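PDB 6B12: Tni2 from Pseudomonas fluorescens, which is probably the immunity protein that binds and neutralises its cognate toxin Tne2, a type VI secretion effector that breaks down NAD(P)+. Local coordinates for residues L80-G85 and S120-M125; G106-F111 and V137-S142. All coordinates share one frame; numbering follows the deposited sequence.

Contact 1: L80-G85 and S120-M125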
loop_
_atom_site.group_PDB
_atom_site.type_symbol
_atom_site.label_atom_id
_atom_site.label_comp_id
_atom_site.label_asym_id
_atom_site.label_seq_id
_atom_site.Cartn_x
_atom_site.Cartn_y
_atom_site.Cartn_z
ATOM N N LEU C 80 2.531 13.355 -1.655
ATOM C CA LEU C 80 1.828 13.261 -0.377
ATOM C C LEU C 80 1.701 14.636 0.262
ATOM O O LEU C 80 2.696 15.357 0.396
ATOM C CB LEU C 80 2.580 12.306 0.550
ATOM C CG LEU C 80 2.012 12.173 1.963
ATOM C CD1 LEU C 80 0.586 11.584 1.966
ATOM C CD2 LEU C 80 3.000 11.344 2.821
ATOM N N TYR C 81 0.481 14.980 0.687
ATOM C CA TYR C 81 0.196 16.225 1.388
ATOM C C TYR C 81 -0.499 15.917 2.702
ATOM O O TYR C 81 -1.267 14.964 2.797
ATOM C CB TYR C 81 -0.731 17.136 0.579
ATOM C CG TYR C 81 -0.166 17.523 -0.762
ATOM C CD1 TYR C 81 0.670 18.630 -0.888
ATOM C CD2 TYR C 81 -0.439 16.758 -1.896
ATOM C CE1 TYR C 81 1.200 18.980 -2.129
ATOM C CE2 TYR C 81 0.078 17.096 -3.130
ATOM C CZ TYR C 81 0.904 18.210 -3.241
ATOM O OH TYR C 81 1.426 18.563 -4.469
ATOM N N VAL C 82 -0.230 16.750 3.700
ATOM C CA VAL C 82 -1.031 16.802 4.930
ATOM C C VAL C 82 -1.851 18.074 4.855
ATOM O O VAL C 82 -1.296 19.168 4.733
ATOM C CB VAL C 82 -0.150 16.787 6.184
ATOM C CG1 VAL C 82 -1.012 17.000 7.438
ATOM C CG2 VAL C 82 0.583 15.472 6.264
ATOM N N VAL C 83 -3.172 17.936 4.924
ATOM C CA VAL C 83 -4.088 19.058 4.789
ATOM C C VAL C 83 -4.757 19.282 6.135
ATOM O O VAL C 83 -5.165 18.325 6.790
ATOM C CB VAL C 83 -5.146 18.776 3.703
ATOM C CG1 VAL C 83 -6.106 19.933 3.565
ATOM C CG2 VAL C 83 -4.466 18.449 2.340
ATOM N N SER C 84 -4.848 20.533 6.550
ATOM C CA SER C 84 -5.519 20.834 7.808
ATOM C C SER C 84 -7.016 20.522 7.696
ATOM O O SER C 84 -7.598 20.503 6.610
ATOM C CB SER C 84 -5.309 22.308 8.188
ATOM O OG SER C 84 -5.909 23.178 7.247
ATOM N N GLY C 85 -7.644 20.247 8.838
ATOM C CA GLY C 85 -9.065 19.937 8.804
ATOM C C GLY C 85 -9.914 21.068 8.256
ATOM O O GLY C 85 -10.958 20.830 7.631
ATOM N N SER C 120 -1.615 11.965 16.231
ATOM C CA SER C 120 -1.196 12.828 15.136
ATOM C C SER C 120 -0.301 12.107 14.124
ATOM O O SER C 120 -0.058 12.658 13.052
ATOM C CB SER C 120 -0.440 14.043 15.668
ATOM O OG SER C 120 0.797 13.642 16.261
ATOM N N ILE C 121 0.151 10.891 14.421
ATOM C CA ILE C 121 1.082 10.167 13.545
ATOM C C ILE C 121 0.299 9.275 12.599
ATOM O O ILE C 121 -0.573 8.518 13.033
ATOM C CB ILE C 121 2.077 9.328 14.366
ATOM C CG1 ILE C 121 2.926 10.238 15.260
ATOM C CG2 ILE C 121 3.001 8.531 13.432
ATOM C CD1 ILE C 121 3.777 9.483 16.321
ATOM N N PHE C 122 0.645 9.329 11.304
ATOM C CA PHE C 122 0.147 8.370 10.330
ATOM C C PHE C 122 1.344 7.762 9.605
ATOM O O PHE C 122 2.485 8.221 9.745
ATOM C CB PHE C 122 -0.838 9.017 9.341
ATOM C CG PHE C 122 -0.200 10.036 8.438
ATOM C CD1 PHE C 122 -0.030 11.351 8.852
ATOM C CD2 PHE C 122 0.212 9.672 7.156
ATOM C CE1 PHE C 122 0.551 12.292 8.018
ATOM C CE2 PHE C 122 0.819 10.608 6.301
ATOM C CZ PHE C 122 0.980 11.912 6.713
ATOM N N THR C 123 1.081 6.705 8.846
ATOM C CA THR C 123 2.137 5.970 8.154
ATOM C C THR C 123 1.853 5.933 6.663
ATOM O O THR C 123 0.744 5.601 6.247
ATOM C CB THR C 123 2.229 4.533 8.675
ATOM O OG1 THR C 123 2.512 4.534 10.080
ATOM C CG2 THR C 123 3.349 3.778 7.950
ATOM N N CYS C 124 2.873 6.215 5.849
ATOM C CA CYS C 124 2.730 6.061 4.410
ATOM C C CYS C 124 3.900 5.228 3.914
ATOM O O CYS C 124 5.040 5.386 4.386
ATOM C CB CYS C 124 2.670 7.420 3.716
ATOM S SG CYS C 124 2.120 7.365 1.986
HETATM N N MSE C 125 3.589 4.302 3.016
HETATM C CA MSE C 125 4.579 3.358 2.511
HETATM C C MSE C 125 5.265 3.999 1.313
HETATM O O MSE C 125 4.605 4.497 0.413
HETATM C CB MSE C 125 3.902 2.030 2.150
HETATM C CG MSE C 125 3.099 1.430 3.290
HETATM SE SE MSE C 125 4.161 1.146 4.918
HETATM C CE MSE C 125 5.445 0.021 4.055
#

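Contact 2: G106-F111 and V137-S142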
loop_
_atom_site.group_PDB
_atom_site.type_symbol
_atom_site.label_atom_id
_atom_site.label_comp_id
_atom_site.label_asym_id
_atom_site.label_seq_id
_atom_site.Cartn_x
_atom_site.Cartn_y
_atom_site.Cartn_z
ATOM N N GLY C 106 11.938 8.800 -4.213
ATOM C CA GLY C 106 10.992 7.708 -4.179
ATOM C C GLY C 106 9.580 8.217 -4.338
ATOM O O GLY C 106 9.354 9.395 -4.630
ATOM N N ILE C 107 8.624 7.305 -4.161
ATOM C CA ILE C 107 7.206 7.620 -4.369
ATOM C C ILE C 107 6.398 7.042 -3.216
ATOM O O ILE C 107 6.470 5.837 -2.948
ATOM C CB ILE C 107 6.677 7.060 -5.711
ATOM C CG1 ILE C 107 7.525 7.544 -6.890
ATOM C CG2 ILE C 107 5.205 7.485 -5.960
ATOM C CD1 ILE C 107 7.140 6.864 -8.206
ATOM N N TYR C 108 5.594 7.880 -2.568
ATOM C CA TYR C 108 4.627 7.358 -1.609
ATOM C C TYR C 108 3.538 6.573 -2.339
ATOM O O TYR C 108 3.066 6.985 -3.404
ATOM C CB TYR C 108 4.020 8.499 -0.799
ATOM C CG TYR C 108 5.007 9.082 0.190
ATOM C CD1 TYR C 108 5.432 8.339 1.289
ATOM C CD2 TYR C 108 5.530 10.353 0.014
ATOM C CE1 TYR C 108 6.351 8.866 2.218
ATOM C CE2 TYR C 108 6.457 10.903 0.954
ATOM C CZ TYR C 108 6.844 10.139 2.044
ATOM O OH TYR C 108 7.742 10.635 2.965
ATOM N N SER C 109 3.147 5.429 -1.759
ATOM C CA SER C 109 2.392 4.409 -2.471
ATOM C C SER C 109 1.074 4.036 -1.821
ATOM O O SER C 109 0.109 3.835 -2.545
ATOM C CB SER C 109 3.243 3.155 -2.666
ATOM O OG SER C 109 4.382 3.512 -3.429
ATOM N N TRP C 110 0.994 3.945 -0.488
ATOM C CA TRP C 110 -0.282 3.648 0.168
ATOM C C TRP C 110 -0.104 3.878 1.662
ATOM O O TRP C 110 1.014 4.080 2.140
ATOM C CB TRP C 110 -0.767 2.219 -0.119
ATOM C CG TRP C 110 0.005 1.057 0.517
ATOM C CD1 TRP C 110 -0.166 0.540 1.771
ATOM C CD2 TRP C 110 1.020 0.259 -0.106
ATOM N NE1 TRP C 110 0.692 -0.511 1.980
ATOM C CE2 TRP C 110 1.422 -0.715 0.833
ATOM C CE3 TRP C 110 1.624 0.270 -1.364
ATOM C CZ2 TRP C 110 2.414 -1.648 0.559
ATOM C CZ3 TRP C 110 2.600 -0.673 -1.642
ATOM C CH2 TRP C 110 2.989 -1.611 -0.685
ATOM N N PHE C 111 -1.215 3.832 2.401
ATOM C CA PHE C 111 -1.203 4.109 3.837
ATOM C C PHE C 111 -1.387 2.822 4.628
ATOM O O PHE C 111 -2.053 1.890 4.175
ATOM C CB PHE C 111 -2.331 5.078 4.237
ATOM C CG PHE C 111 -2.221 6.436 3.618
ATOM C CD1 PHE C 111 -1.287 7.353 4.079
ATOM C CD2 PHE C 111 -3.052 6.799 2.558
ATOM C CE1 PHE C 111 -1.177 8.612 3.499
ATOM C CE2 PHE C 111 -2.952 8.050 1.982
ATOM C CZ PHE C 111 -2.029 8.968 2.450
ATOM N N VAL C 137 7.166 4.960 6.497
ATOM C CA VAL C 137 7.477 6.340 6.868
ATOM C C VAL C 137 6.376 6.839 7.792
ATOM O O VAL C 137 5.226 7.007 7.376
ATOM C CB VAL C 137 7.631 7.249 5.643
ATOM C CG1 VAL C 137 8.062 8.675 6.084
ATOM C CG2 VAL C 137 8.659 6.661 4.679
ATOM N N ASP C 138 6.724 7.055 9.049
ATOM C CA ASP C 138 5.794 7.614 10.018
ATOM C C ASP C 138 5.953 9.125 10.028
ATOM O O ASP C 138 7.074 9.640 10.064
ATOM C CB ASP C 138 6.062 7.045 11.413
ATOM C CG ASP C 138 5.582 5.604 11.567
ATOM O OD1 ASP C 138 5.145 4.971 10.572
ATOM O OD2 ASP C 138 5.639 5.088 12.695
ATOM N N ILE C 139 4.822 9.829 10.014
ATOM C CA ILE C 139 4.772 11.272 9.813
ATOM C C ILE C 139 3.875 11.878 10.893
ATOM O O ILE C 139 2.789 11.363 11.144
ATOM C CB ILE C 139 4.239 11.605 8.404
ATOM C CG1 ILE C 139 5.205 11.034 7.342
ATOM C CG2 ILE C 139 4.056 13.122 8.210
ATOM C CD1 ILE C 139 4.527 10.689 6.017
ATOM N N ASP C 140 4.343 12.948 11.532
ATOM C CA ASP C 140 3.561 13.673 12.539
ATOM C C ASP C 140 2.750 14.740 11.819
ATOM O O ASP C 140 3.293 15.771 11.401
ATOM C CB ASP C 140 4.492 14.298 13.573
ATOM C CG ASP C 140 3.749 15.029 14.686
ATOM O OD1 ASP C 140 2.499 15.066 14.678
ATOM O OD2 ASP C 140 4.466 15.548 15.566
ATOM N N ALA C 141 1.447 14.508 11.671
ATOM C CA ALA C 141 0.620 15.496 10.983
ATOM C C ALA C 141 0.524 16.813 11.733
ATOM O O ALA C 141 0.158 17.819 11.122
ATOM C CB ALA C 141 -0.814 14.974 10.751
ATOM N N SER C 142 0.757 16.822 13.052
ATOM C CA SER C 142 0.638 18.075 13.781
ATOM C C SER C 142 1.786 19.029 13.468
ATOM O O SER C 142 1.666 20.232 13.725
ATOM C CB SER C 142 0.547 17.807 15.295
ATOM O OG SER C 142 1.787 17.341 15.794
#

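Contact 1: L80-G85 and S120-M125
V82 and F122 make the tightest touch of this buried, wholly apolar contact: methyl CG2 of V82 lies 3.6 Å from CZ of F122, and it meets the ring at its edge, near the ring plane, rather than over a face. F122 reaches it with CG between its own backbone N and carbonyl carbon (chi1 67°). Towards segment 120-125, L80 makes its closest approaches with one methyl: L80 CD2 comes 4.2 Å from CE2 of F122, so that two aliphatic side chains on one strand flank the outer edge of the phenyl ring. The same methyl also packs against C124, 4.0 Å from L80 CD2 to C124 CB and close to its SG. Apolar side chains suit this buried place because they have no hydrogen-bonding groups to satisfy there. The long side chain of F122 reaches about half-way across, and V82 and L80 supply the rest, between strands whose axes come within 10.5 Å. These strands run nearly antiparallel (163°) but share no hydrogen bond, since they belong to two different sheets. L80 and F122 both touch I139 of strand 134-140, L80 and C124 touch Y108 of strand 102-112, and backbone bonds tie L80 to I93 and V82 to I91.

Contact 2: G106-F111 and V137-S142
Y108 crosses to V137 with the rim of its ring: CE1 of Y108 lies 4.0 Å from V137 CB, which sits in the ring plane at the edge. The two side chains meet at about a right angle. A chi1 of -72°, with CG beside the backbone N, sends the ring over to that valine, and Y108 OH ends 3.7 Å from V137 CG1 and 4.4 Å from I139 CD1. Tyrosine suits this buried spot because the ring gives an apolar rim while the hydroxyl is hydrogen-bonded to A94 O. Between the two segments lies strand 121-128, for all three belong to one antiparallel meander, and the side chains bridge over it. S109 OG donates to I107 O at 3.2 Å, above the carbonyl plane. Both S109 and W110 pair through the backbone with M125, a geometry consistent with a classic beta bulge; W110 then packs on an apolar side chain of the other protein chain. With the extra residue, F111 lies on the same side of the sheet as Y108, and both touch L80. Strand 134-140 ends in an Asx turn: D140 OD1 accepts from S142 N (3.0 Å) and S142 OG (2.6 Å), both from one face of the carboxylate.

The centres of contacts 1 and 2 are about 6 Å apart, and their segments alternate along the chain: 80-85, 106-111, 120-125, 137-142. Three of the four lie on consecutive strands of one five-stranded antiparallel sheet, with 121-128 in the middle; strand 78-84 belongs to the preceding four-stranded sheet. Contact 1 thus joins the two sheets, whereas contact 2 reaches across a single sheet over the very strand that contact 1 uses. Polar ties on 121-128 and its approach bind them together: T123 OG1 lies 2.7 Å from D138 OD1 and S120 OG 2.7 Å from D140 OD1, both probable hydrogen bonds. The two contacts share an apolar cluster, as L80 touches both Y108 and I139.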